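Local coordinates for beta-galactosidase (Trichoderma reesei, PDB 3OG2), which probably hydrolyses terminal non-reducing beta-D-galactose residues in beta-D-galactosides, as a family 35 glycoside hydrolase, at residues A[277-285]-A[299-308]; A[57-65]-A[347-355]. All blocks are in the same frame, centred on the assembly; numbering follows the deposited sequence.

Interaction 1. Residues A[277-285]-A[299-308]. With MAN (alpha-D-mannopyranose), chain B; MAN (alpha-D-mannopyranose), chain C.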
loop_
_atom_site.group_PDB
_atom_site.type_symbol
_atom_site.label_atom_id
_atom_site.label_comp_id
_atom_site.label_asym_id
_atom_site.label_seq_id
_atom_site.Cartn_x
_atom_site.Cartn_y
_atom_site.Cartn_z
ATOM N N VAL A 277 -3.992 11.038 9.393
ATOM C CA VAL A 277 -3.844 10.998 7.936
ATOM C C VAL A 277 -3.056 9.774 7.511
ATOM O O VAL A 277 -3.178 9.271 6.405
ATOM C CB VAL A 277 -3.187 12.321 7.461
ATOM C CG1 VAL A 277 -2.829 12.279 5.973
ATOM C CG2 VAL A 277 -4.216 13.401 7.742
ATOM N N GLU A 278 -2.209 9.202 8.392
ATOM C CA GLU A 278 -1.627 7.875 8.179
ATOM C C GLU A 278 -1.652 7.158 9.518
ATOM O O GLU A 278 -1.020 7.646 10.479
ATOM C CB GLU A 278 -0.174 7.842 7.733
ATOM C CG GLU A 278 0.043 8.626 6.424
ATOM C CD GLU A 278 1.526 8.747 6.172
ATOM O OE1 GLU A 278 2.364 7.992 6.738
ATOM O OE2 GLU A 278 1.915 9.617 5.360
ATOM N N PHE A 279 -2.350 6.045 9.580
ATOM C CA PHE A 279 -2.282 5.202 10.768
ATOM C C PHE A 279 -1.875 3.804 10.320
ATOM O O PHE A 279 -2.366 3.290 9.308
ATOM C CB PHE A 279 -3.608 5.195 11.537
ATOM C CG PHE A 279 -3.367 4.499 12.886
ATOM C CD1 PHE A 279 -2.763 5.196 13.952
ATOM C CD2 PHE A 279 -3.702 3.164 13.053
ATOM C CE1 PHE A 279 -2.514 4.524 15.145
ATOM C CE2 PHE A 279 -3.453 2.523 14.253
ATOM C CZ PHE A 279 -2.843 3.180 15.288
ATOM N N GLN A 280 -0.994 3.167 11.088
ATOM C CA GLN A 280 -0.418 1.882 10.732
ATOM C C GLN A 280 -1.422 0.836 10.270
ATOM O O GLN A 280 -2.355 0.438 10.998
ATOM C CB GLN A 280 0.308 1.387 11.999
ATOM C CG GLN A 280 1.086 0.102 11.759
ATOM C CD GLN A 280 2.244 -0.034 12.737
ATOM O OE1 GLN A 280 2.241 0.525 13.847
ATOM N NE2 GLN A 280 3.270 -0.763 12.305
ATOM N N GLY A 281 -1.161 0.354 9.052
ATOM C CA GLY A 281 -1.876 -0.772 8.460
ATOM C C GLY A 281 -0.952 -1.920 8.093
ATOM O O GLY A 281 -1.444 -2.879 7.462
ATOM N N GLY A 282 0.315 -1.827 8.409
ATOM C CA GLY A 282 1.264 -2.884 8.111
ATOM C C GLY A 282 2.637 -2.370 8.519
ATOM O O GLY A 282 2.773 -1.507 9.413
ATOM N N ALA A 283 3.646 -2.867 7.830
ATOM C CA ALA A 283 5.027 -2.411 8.066
ATOM C C ALA A 283 5.796 -2.543 6.775
ATOM O O ALA A 283 5.488 -3.462 6.002
ATOM C CB ALA A 283 5.658 -3.279 9.135
ATOM N N PHE A 284 6.769 -1.659 6.532
ATOM C CA PHE A 284 7.711 -1.952 5.451
ATOM C C PHE A 284 8.699 -2.998 5.973
ATOM O O PHE A 284 8.763 -3.330 7.170
ATOM C CB PHE A 284 8.384 -0.682 4.973
ATOM C CG PHE A 284 9.113 0.167 6.001
ATOM C CD1 PHE A 284 10.369 -0.213 6.485
ATOM C CD2 PHE A 284 8.579 1.348 6.499
ATOM C CE1 PHE A 284 11.092 0.522 7.429
ATOM C CE2 PHE A 284 9.299 2.099 7.434
ATOM C CZ PHE A 284 10.540 1.703 7.890
ATOM N N ASP A 285 9.511 -3.538 5.062
ATOM C CA ASP A 285 10.441 -4.619 5.392
ATOM C C ASP A 285 11.723 -4.356 4.594
ATOM O O ASP A 285 11.596 -4.127 3.389
ATOM C CB ASP A 285 9.832 -5.974 5.028
ATOM C CG ASP A 285 10.602 -7.166 5.569
ATOM O OD1 ASP A 285 11.044 -7.150 6.755
ATOM O OD2 ASP A 285 10.766 -8.192 4.867
ATOM N N VAL A 299 0.987 -6.982 12.327
ATOM C CA VAL A 299 -0.087 -5.998 12.158
ATOM C C VAL A 299 -1.344 -6.745 11.709
ATOM O O VAL A 299 -1.803 -6.606 10.574
ATOM C CB VAL A 299 0.327 -4.891 11.185
ATOM C CG1 VAL A 299 -0.739 -3.813 11.141
ATOM C CG2 VAL A 299 1.708 -4.308 11.576
ATOM N N ASN A 300 -1.869 -7.545 12.637
ATOM C CA ASN A 300 -2.928 -8.504 12.259
ATOM C C ASN A 300 -4.304 -8.037 12.687
ATOM O O ASN A 300 -4.513 -6.855 13.034
ATOM C CB ASN A 300 -2.524 -9.866 12.836
ATOM C CG ASN A 300 -2.671 -9.924 14.359
ATOM O OD1 ASN A 300 -2.882 -8.910 15.003
ATOM N ND2 ASN A 300 -2.575 -11.115 14.905
ATOM N N HIS A 301 -5.289 -8.934 12.667
ATOM C CA HIS A 301 -6.655 -8.523 13.034
ATOM C C HIS A 301 -6.765 -8.072 14.484
ATOM O O HIS A 301 -7.633 -7.267 14.840
ATOM C CB HIS A 301 -7.628 -9.686 12.716
ATOM C CG HIS A 301 -7.440 -10.874 13.574
ATOM N ND1 HIS A 301 -6.470 -11.834 13.395
ATOM C CD2 HIS A 301 -8.175 -11.242 14.665
ATOM C CE1 HIS A 301 -6.613 -12.764 14.380
ATOM N NE2 HIS A 301 -7.628 -12.418 15.150
ATOM N N GLU A 302 -5.907 -8.639 15.350
ATOM C CA GLU A 302 -5.905 -8.272 16.764
ATOM C C GLU A 302 -5.407 -6.840 16.934
ATOM O O GLU A 302 -5.965 -6.048 17.689
ATOM C CB GLU A 302 -5.047 -9.240 17.588
ATOM C CG GLU A 302 -5.662 -10.633 17.578
ATOM C CD GLU A 302 -4.812 -11.684 18.241
ATOM O OE1 GLU A 302 -3.567 -11.559 18.156
ATOM O OE2 GLU A 302 -5.385 -12.659 18.760
ATOM N N PHE A 303 -4.303 -6.559 16.234
ATOM C CA PHE A 303 -3.832 -5.175 16.226
ATOM C C PHE A 303 -4.961 -4.250 15.801
ATOM O O PHE A 303 -5.184 -3.181 16.363
ATOM C CB PHE A 303 -2.599 -5.087 15.299
ATOM C CG PHE A 303 -2.397 -3.683 14.765
ATOM C CD1 PHE A 303 -1.681 -2.758 15.499
ATOM C CD2 PHE A 303 -2.890 -3.266 13.529
ATOM C CE1 PHE A 303 -1.498 -1.459 15.042
ATOM C CE2 PHE A 303 -2.749 -1.981 13.052
ATOM C CZ PHE A 303 -2.034 -1.066 13.813
ATOM N N GLU A 304 -5.677 -4.597 14.723
ATOM C CA GLU A 304 -6.731 -3.674 14.233
ATOM C C GLU A 304 -7.795 -3.454 15.274
ATOM O O GLU A 304 -8.230 -2.324 15.550
ATOM C CB GLU A 304 -7.416 -4.194 12.946
ATOM C CG GLU A 304 -6.395 -4.238 11.783
ATOM C CD GLU A 304 -7.094 -4.742 10.539
ATOM O OE1 GLU A 304 -8.048 -5.607 10.696
ATOM O OE2 GLU A 304 -6.686 -4.393 9.439
ATOM N N ARG A 305 -8.283 -4.555 15.891
ATOM C CA ARG A 305 -9.431 -4.274 16.801
ATOM C C ARG A 305 -8.947 -3.523 18.039
ATOM O O ARG A 305 -9.703 -2.639 18.487
ATOM C CB ARG A 305 -10.195 -5.525 17.074
ATOM C CG ARG A 305 -9.370 -6.556 17.794
ATOM C CD ARG A 305 -9.992 -7.960 17.482
ATOM N NE ARG A 305 -9.348 -8.894 18.389
ATOM C CZ ARG A 305 -9.558 -10.220 18.420
ATOM N NH1 ARG A 305 -10.370 -10.861 17.559
ATOM N NH2 ARG A 305 -8.911 -10.921 19.356
ATOM N N VAL A 306 -7.750 -3.782 18.576
ATOM C CA VAL A 306 -7.334 -2.987 19.756
ATOM C C VAL A 306 -6.921 -1.585 19.367
ATOM O O VAL A 306 -7.377 -0.584 19.956
ATOM C CB VAL A 306 -6.184 -3.690 20.510
ATOM C CG1 VAL A 306 -5.704 -2.834 21.687
ATOM C CG2 VAL A 306 -6.584 -5.087 21.002
ATOM N N PHE A 307 -6.006 -1.463 18.374
ATOM C CA PHE A 307 -5.497 -0.123 18.092
ATOM C C PHE A 307 -6.471 0.765 17.322
ATOM O O PHE A 307 -6.499 1.985 17.537
ATOM C CB PHE A 307 -4.185 -0.205 17.279
ATOM C CG PHE A 307 -2.976 -0.575 18.122
ATOM C CD1 PHE A 307 -2.729 -1.882 18.482
ATOM C CD2 PHE A 307 -2.090 0.477 18.498
ATOM C CE1 PHE A 307 -1.605 -2.202 19.198
ATOM C CE2 PHE A 307 -0.958 0.142 19.261
ATOM C CZ PHE A 307 -0.721 -1.177 19.596
ATOM N N TYR A 308 -7.266 0.214 16.411
ATOM C CA TYR A 308 -8.170 1.091 15.637
ATOM C C TYR A 308 -9.316 1.548 16.515
ATOM O O TYR A 308 -9.729 2.712 16.471
ATOM C CB TYR A 308 -8.676 0.457 14.361
ATOM C CG TYR A 308 -7.587 0.157 13.324
ATOM C CD1 TYR A 308 -6.247 0.429 13.548
ATOM C CD2 TYR A 308 -7.961 -0.401 12.107
ATOM C CE1 TYR A 308 -5.295 0.149 12.581
ATOM C CE2 TYR A 308 -7.009 -0.694 11.138
ATOM C CZ TYR A 308 -5.686 -0.410 11.386
ATOM O OH TYR A 308 -4.749 -0.704 10.423
HETATM C C1 MAN B . -9.771 -17.104 17.825
HETATM C C2 MAN B . -10.341 -16.011 18.709
HETATM C C3 MAN B . -9.826 -14.622 18.323
HETATM C C4 MAN B . -8.304 -14.673 18.308
HETATM C C5 MAN B . -7.826 -15.740 17.310
HETATM C C6 MAN B . -6.288 -15.898 17.408
HETATM O O2 MAN B . -9.905 -16.333 20.020
HETATM O O3 MAN B . -10.277 -13.654 19.244
HETATM O O4 MAN B . -7.835 -13.421 17.869
HETATM O O5 MAN B . -8.381 -16.988 17.719
HETATM O O6 MAN B . -5.841 -16.752 16.368
HETATM C C1 MAN C . -2.569 -17.124 12.719
HETATM C C2 MAN C . -2.119 -16.441 14.045
HETATM C C3 MAN C . -2.321 -14.911 13.870
HETATM C C4 MAN C . -1.465 -14.377 12.713
HETATM C C5 MAN C . -1.808 -15.161 11.435
HETATM C C6 MAN C . -0.660 -14.844 10.421
HETATM O O2 MAN C . -0.782 -16.764 14.296
HETATM O O3 MAN C . -1.808 -14.190 15.007
HETATM O O4 MAN C . -1.926 -13.031 12.468
HETATM O O5 MAN C . -1.848 -16.562 11.652
HETATM O O6 MAN C . -1.194 -15.325 9.170
HETATM O O HOH W 1 -4.628 -2.809 8.513
#
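The Phe279 ring pushes its CD2–CE2 rim into a hollow on helix 301-313 framed by Phe303, Phe307 and Tyr308. Its closest touch is on Tyr308, with CE2 of Phe279 3.4 Å from CE1 of Tyr308; the two rings meet rim to rim, their planes 77° apart, and neither lies over the other's face. CB of Phe307 approaches the same edge of Phe279, and CZ of Phe303 completes the hollow. With CG of Phe279 anti to the backbone N, chi1 -170° sets the ring so that this rim meets the helix residues.

One residue on, the bump is a backbone carbonyl. Gln280 O sits at the edge of the Phe303 ring, in one of that ring's two modelled conformers, and accepts a hydrogen bond from Tyr308 OH at 2.7 Å, the hydroxyl tilted 17° from the carbonyl plane. A water bridges Tyr308 OH and Glu304 OE2. A phenylalanine in place of Tyr308 would probably leave Gln280 O without this donor and the water without one of its partners.

Strand 275-280 and helix 301-313 belong to the TIM barrel of this family 35 enzyme, and the contact lies where the chain leaves the strand. Glu278, a galactose-binding residue, stands on the same strand and is salt-bridged to Arg114.

Beyond the strand, Val299 packs on the backbone of Gly281 and Gly282: its CG1 rests 3.5 Å from Gly282 N and 3.6 Å from Gly281 C, while CG2 lies against Gly282 O. The Gln280 amide closes over the same valine, NE2 being 3.9 Å from Val299 CG2. That NE2 donates to Gly282 O in a nearly straight bond and also bonds Gly243 O, which pins the amide beside the glycines.

Interaction 2. Residues A[57-65]-A[347-355]. With NAG (2-acetamido-2-deoxy-beta-D-glucopyranose), chain D.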
loop_
_atom_site.group_PDB
_atom_site.type_symbol
_atom_site.label_atom_id
_atom_site.label_comp_id
_atom_site.label_asym_id
_atom_site.label_seq_id
_atom_site.Cartn_x
_atom_site.Cartn_y
_atom_site.Cartn_z
ATOM N N LEU A 57 -7.089 -2.476 -13.284
ATOM C CA LEU A 57 -7.209 -3.082 -11.960
ATOM C C LEU A 57 -7.464 -2.069 -10.855
ATOM O O LEU A 57 -7.753 -2.492 -9.731
ATOM C CB LEU A 57 -5.913 -3.865 -11.628
ATOM C CG LEU A 57 -5.899 -5.249 -12.306
ATOM C CD1 LEU A 57 -4.531 -5.884 -12.040
ATOM C CD2 LEU A 57 -7.031 -6.146 -11.795
ATOM N N TYR A 58 -7.406 -0.762 -11.126
ATOM C CA TYR A 58 -7.757 0.139 -10.018
ATOM C C TYR A 58 -9.151 -0.099 -9.508
ATOM O O TYR A 58 -9.374 -0.066 -8.285
ATOM C CB TYR A 58 -7.619 1.592 -10.478
ATOM C CG TYR A 58 -6.196 2.006 -10.800
ATOM C CD1 TYR A 58 -5.132 1.567 -9.998
ATOM C CD2 TYR A 58 -5.955 2.823 -11.900
ATOM C CE1 TYR A 58 -3.816 1.948 -10.312
ATOM C CE2 TYR A 58 -4.636 3.221 -12.213
ATOM C CZ TYR A 58 -3.599 2.774 -11.414
ATOM O OH TYR A 58 -2.281 3.166 -11.693
ATOM N N LEU A 59 -10.109 -0.403 -10.374
ATOM C CA LEU A 59 -11.472 -0.630 -9.911
ATOM C C LEU A 59 -11.542 -1.869 -9.044
ATOM O O LEU A 59 -12.352 -1.936 -8.108
ATOM C CB LEU A 59 -12.440 -0.768 -11.098
ATOM C CG LEU A 59 -13.915 -0.824 -10.731
ATOM C CD1 LEU A 59 -14.444 0.389 -9.949
ATOM C CD2 LEU A 59 -14.742 -1.047 -12.005
ATOM N N ASP A 60 -10.738 -2.887 -9.338
ATOM C CA ASP A 60 -10.684 -4.057 -8.444
ATOM C C ASP A 60 -10.295 -3.655 -7.055
ATOM O O ASP A 60 -10.964 -4.042 -6.068
ATOM C CB ASP A 60 -9.693 -5.074 -9.038
ATOM C CG ASP A 60 -9.649 -6.319 -8.175
ATOM O OD1 ASP A 60 -10.730 -6.876 -7.837
ATOM O OD2 ASP A 60 -8.540 -6.791 -7.830
ATOM N N VAL A 61 -9.225 -2.880 -6.918
ATOM C CA VAL A 61 -8.842 -2.522 -5.544
ATOM C C VAL A 61 -9.883 -1.588 -4.977
ATOM O O VAL A 61 -10.203 -1.724 -3.756
ATOM C CB VAL A 61 -7.411 -1.993 -5.630
ATOM C CG1 VAL A 61 -6.405 -3.138 -5.654
ATOM C CG2 VAL A 61 -7.225 -1.187 -6.896
ATOM N N PHE A 62 -10.469 -0.659 -5.698
ATOM C CA PHE A 62 -11.501 0.207 -5.112
ATOM C C PHE A 62 -12.719 -0.586 -4.689
ATOM O O PHE A 62 -13.316 -0.267 -3.654
ATOM C CB PHE A 62 -11.925 1.304 -6.088
ATOM C CG PHE A 62 -11.009 2.496 -6.229
ATOM C CD1 PHE A 62 -10.376 2.757 -7.432
ATOM C CD2 PHE A 62 -10.770 3.372 -5.202
ATOM C CE1 PHE A 62 -9.542 3.869 -7.571
ATOM C CE2 PHE A 62 -9.950 4.482 -5.322
ATOM C CZ PHE A 62 -9.334 4.755 -6.521
ATOM N N HIS A 63 -13.129 -1.608 -5.430
ATOM C CA HIS A 63 -14.244 -2.418 -4.990
ATOM C C HIS A 63 -13.956 -3.083 -3.638
ATOM O O HIS A 63 -14.803 -3.225 -2.783
ATOM C CB HIS A 63 -14.459 -3.583 -5.980
ATOM C CG HIS A 63 -15.200 -3.289 -7.212
ATOM N ND1 HIS A 63 -15.141 -4.076 -8.339
ATOM C CD2 HIS A 63 -16.106 -2.304 -7.421
ATOM C CE1 HIS A 63 -15.963 -3.572 -9.242
ATOM N NE2 HIS A 63 -16.560 -2.481 -8.711
ATOM N N LYS A 64 -12.694 -3.541 -3.489
ATOM C CA LYS A 64 -12.293 -4.249 -2.262
ATOM C C LYS A 64 -12.236 -3.251 -1.102
ATOM O O LYS A 64 -12.571 -3.624 0.039
ATOM C CB LYS A 64 -10.956 -4.937 -2.516
ATOM C CG LYS A 64 -11.141 -6.156 -3.407
ATOM C CD LYS A 64 -9.861 -6.703 -4.022
ATOM C CE LYS A 64 -10.252 -7.979 -4.795
ATOM N NZ LYS A 64 -9.148 -8.510 -5.585
ATOM N N ILE A 65 -11.849 -2.009 -1.341
ATOM C CA ILE A 65 -11.839 -1.013 -0.246
ATOM C C ILE A 65 -13.244 -0.532 0.060
ATOM O O ILE A 65 -13.622 -0.418 1.229
ATOM C CB ILE A 65 -10.905 0.125 -0.661
ATOM C CG1 ILE A 65 -9.470 -0.444 -0.664
ATOM C CG2 ILE A 65 -11.071 1.328 0.267
ATOM C CD1 ILE A 65 -8.416 0.537 -1.110
ATOM N N SER A 347 -3.998 -5.177 4.596
ATOM C CA SER A 347 -5.280 -5.930 4.541
ATOM C C SER A 347 -5.589 -6.441 3.152
ATOM O O SER A 347 -6.240 -7.487 3.077
ATOM C CB SER A 347 -6.440 -5.084 5.038
ATOM O OG SER A 347 -6.571 -3.889 4.304
ATOM N N ILE A 348 -5.153 -5.761 2.104
ATOM C CA ILE A 348 -5.244 -6.299 0.743
ATOM C C ILE A 348 -3.830 -6.668 0.303
ATOM O O ILE A 348 -2.955 -5.801 0.356
ATOM C CB ILE A 348 -5.863 -5.275 -0.212
ATOM C CG1 ILE A 348 -7.217 -4.772 0.319
ATOM C CG2 ILE A 348 -5.955 -5.866 -1.596
ATOM C CD1 ILE A 348 -7.862 -3.648 -0.485
ATOM N N ARG A 349 -3.618 -7.936 -0.052
ATOM C CA ARG A 349 -2.275 -8.383 -0.386
ATOM C C ARG A 349 -1.789 -7.725 -1.683
ATOM O O ARG A 349 -2.586 -7.185 -2.488
ATOM C CB ARG A 349 -2.285 -9.875 -0.649
ATOM C CG ARG A 349 -2.545 -10.732 0.603
ATOM C CD ARG A 349 -2.470 -12.185 0.151
ATOM N NE ARG A 349 -2.798 -13.143 1.216
ATOM C CZ ARG A 349 -1.920 -13.610 2.066
ATOM N NH1 ARG A 349 -0.627 -13.232 2.035
ATOM N NH2 ARG A 349 -2.332 -14.501 2.980
ATOM N N GLU A 350 -0.484 -7.867 -1.932
ATOM C CA GLU A 350 0.131 -7.353 -3.159
ATOM C C GLU A 350 -0.523 -7.895 -4.399
ATOM O O GLU A 350 -0.614 -7.193 -5.393
ATOM C CB GLU A 350 1.614 -7.766 -3.090
ATOM C CG GLU A 350 2.411 -7.343 -4.309
ATOM C CD GLU A 350 3.903 -7.589 -4.111
ATOM O OE1 GLU A 350 4.267 -8.342 -3.161
ATOM O OE2 GLU A 350 4.728 -7.030 -4.877
ATOM N N ASP A 351 -0.967 -9.168 -4.336
ATOM C CA ASP A 351 -1.664 -9.801 -5.481
ATOM C C ASP A 351 -3.175 -9.533 -5.440
ATOM O O ASP A 351 -3.911 -10.137 -6.240
ATOM C CB ASP A 351 -1.300 -11.274 -5.539
ATOM C CG ASP A 351 -1.857 -12.083 -4.393
ATOM O OD1 ASP A 351 -2.640 -11.568 -3.564
ATOM O OD2 ASP A 351 -1.515 -13.301 -4.283
ATOM N N ARG A 352 -3.632 -8.659 -4.569
ATOM C CA ARG A 352 -4.991 -8.105 -4.428
ATOM C C ARG A 352 -5.934 -9.087 -3.720
ATOM O O ARG A 352 -7.143 -8.811 -3.640
ATOM C CB ARG A 352 -5.595 -7.524 -5.730
ATOM C CG ARG A 352 -4.567 -6.664 -6.478
ATOM C CD ARG A 352 -5.120 -6.097 -7.787
ATOM N NE ARG A 352 -5.728 -7.155 -8.573
ATOM C CZ ARG A 352 -5.111 -8.102 -9.249
ATOM N NH1 ARG A 352 -3.769 -8.135 -9.297
ATOM N NH2 ARG A 352 -5.864 -9.005 -9.887
ATOM N N ARG A 353 -5.413 -10.179 -3.177
ATOM C CA ARG A 353 -6.295 -11.106 -2.445
ATOM C C ARG A 353 -6.683 -10.482 -1.086
ATOM O O ARG A 353 -5.893 -9.777 -0.459
ATOM C CB ARG A 353 -5.659 -12.474 -2.202
ATOM C CG ARG A 353 -5.590 -13.311 -3.479
ATOM C CD ARG A 353 -4.952 -14.658 -3.152
ATOM N NE ARG A 353 -3.555 -14.574 -2.793
ATOM C CZ ARG A 353 -2.903 -15.197 -1.816
ATOM N NH1 ARG A 353 -3.461 -16.047 -0.940
ATOM N NH2 ARG A 353 -1.597 -14.986 -1.670
ATOM N N ILE A 354 -7.919 -10.820 -0.684
ATOM C CA ILE A 354 -8.506 -10.305 0.557
ATOM C C ILE A 354 -8.898 -11.455 1.471
ATOM O O ILE A 354 -9.951 -11.518 2.091
ATOM C CB ILE A 354 -9.715 -9.409 0.237
ATOM C CG1 ILE A 354 -10.769 -10.115 -0.646
ATOM C CG2 ILE A 354 -9.197 -8.123 -0.397
ATOM C CD1 ILE A 354 -12.065 -9.350 -0.715
ATOM N N ASP A 355 -7.962 -12.421 1.581
ATOM C CA ASP A 355 -8.159 -13.535 2.471
ATOM C C ASP A 355 -7.578 -13.298 3.850
ATOM O O ASP A 355 -7.936 -14.046 4.775
ATOM C CB ASP A 355 -7.491 -14.780 1.857
ATOM C CG ASP A 355 -5.989 -14.534 1.814
ATOM O OD1 ASP A 355 -5.483 -13.632 1.163
ATOM O OD2 ASP A 355 -5.174 -15.241 2.507
HETATM C C1 NAG D . -9.603 -16.744 5.731
HETATM C C2 NAG D . -10.276 -16.655 7.094
HETATM C C3 NAG D . -9.303 -16.188 8.156
HETATM C C4 NAG D . -8.063 -17.099 8.152
HETATM C C5 NAG D . -7.471 -17.123 6.727
HETATM C C6 NAG D . -6.313 -18.098 6.581
HETATM C C7 NAG D . -12.644 -16.041 6.819
HETATM C C8 NAG D . -13.604 -14.938 6.477
HETATM N N2 NAG D . -11.378 -15.677 6.995
HETATM O O3 NAG D . -9.911 -16.160 9.411
HETATM O O4 NAG D . -7.103 -16.512 9.036
HETATM O O5 NAG D . -8.498 -17.619 5.849
HETATM O O6 NAG D . -6.663 -19.389 7.050
HETATM O O7 NAG D . -12.992 -17.230 6.789
HETATM O O HOH W 2 -8.642 -9.152 -9.643
#
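Arg352 reaches from the loop 347-355 to helix 58-66 and lies along its side, its charge met chiefly by Asp60. In this salt bridge NE of Arg352 donates to OD2 of Asp60 at 2.9 Å, the oxygen lying at the edge of the guanidinium while the carboxylate plane is turned 70° from it. The approach is on the anti side of OD2; Lys64 NZ, one helical turn on, takes the syn side of the same oxygen, also at 2.9 Å. The other oxygen, OD1, is salt-bridged to Arg591. A bend at chi3 of Arg352 (-50°) swings the guanidinium back along the helix, and a water accepts from its NH2.

Hydrogen bonding to the backbone adds a second link. Lys64, its chain extended beyond CG, donates from NZ to Arg352 O at 2.8 Å, coming from above the carbonyl plane. The receiving residue ends a type I turn, Arg349 to Arg352, beside an Asx turn in which Asp351 OD1 accepts from Arg353 N.

Apolar contacts flank the polar groups. Leu57 spreads its two methyls under the guanidinium, CD1 lying over the centre of one face and 3.6 Å from Arg352 CZ. Val61 CG1, in one of two modelled conformers, touches the arginine's CD, and at the far end of the segment Ile348 CD1 wedges between Ile65 CG1, 3.6 Å away, and Lys64 CB. The Lys64 stem also runs past Ile354 CG2, 3.9 Å from its own CD.

The contact is structural packing, away from the annotated sites, tying a barrel helix to the long loop ahead of helix 357-370. Three basic side chains converge on the one Asp60 carboxylate in a buried setting, which probably favours its ionised form and offsets the closeness of Lys64 and Arg352.

From the N terminus the chain first lays down helix 58-66, which waits for its partner until residues 347-355, so interaction 2 closes a loop of 281 residues that takes in strands from 72-76 to 318-321. Interaction 1 falls wholly within that span and is far more local: only 13 residues, mostly helix, separate 277-285 from 299-308. The two are therefore nested and do not cross. Interaction 1 joins the end of strand 275-280 to helix 301-313, the second helix after it; interaction 2 brings an early helix of the barrel domain against a late loop. Their centres lie about 17 Å apart, the nearest atoms about 4 Å, and helix 357-370 adjoins both.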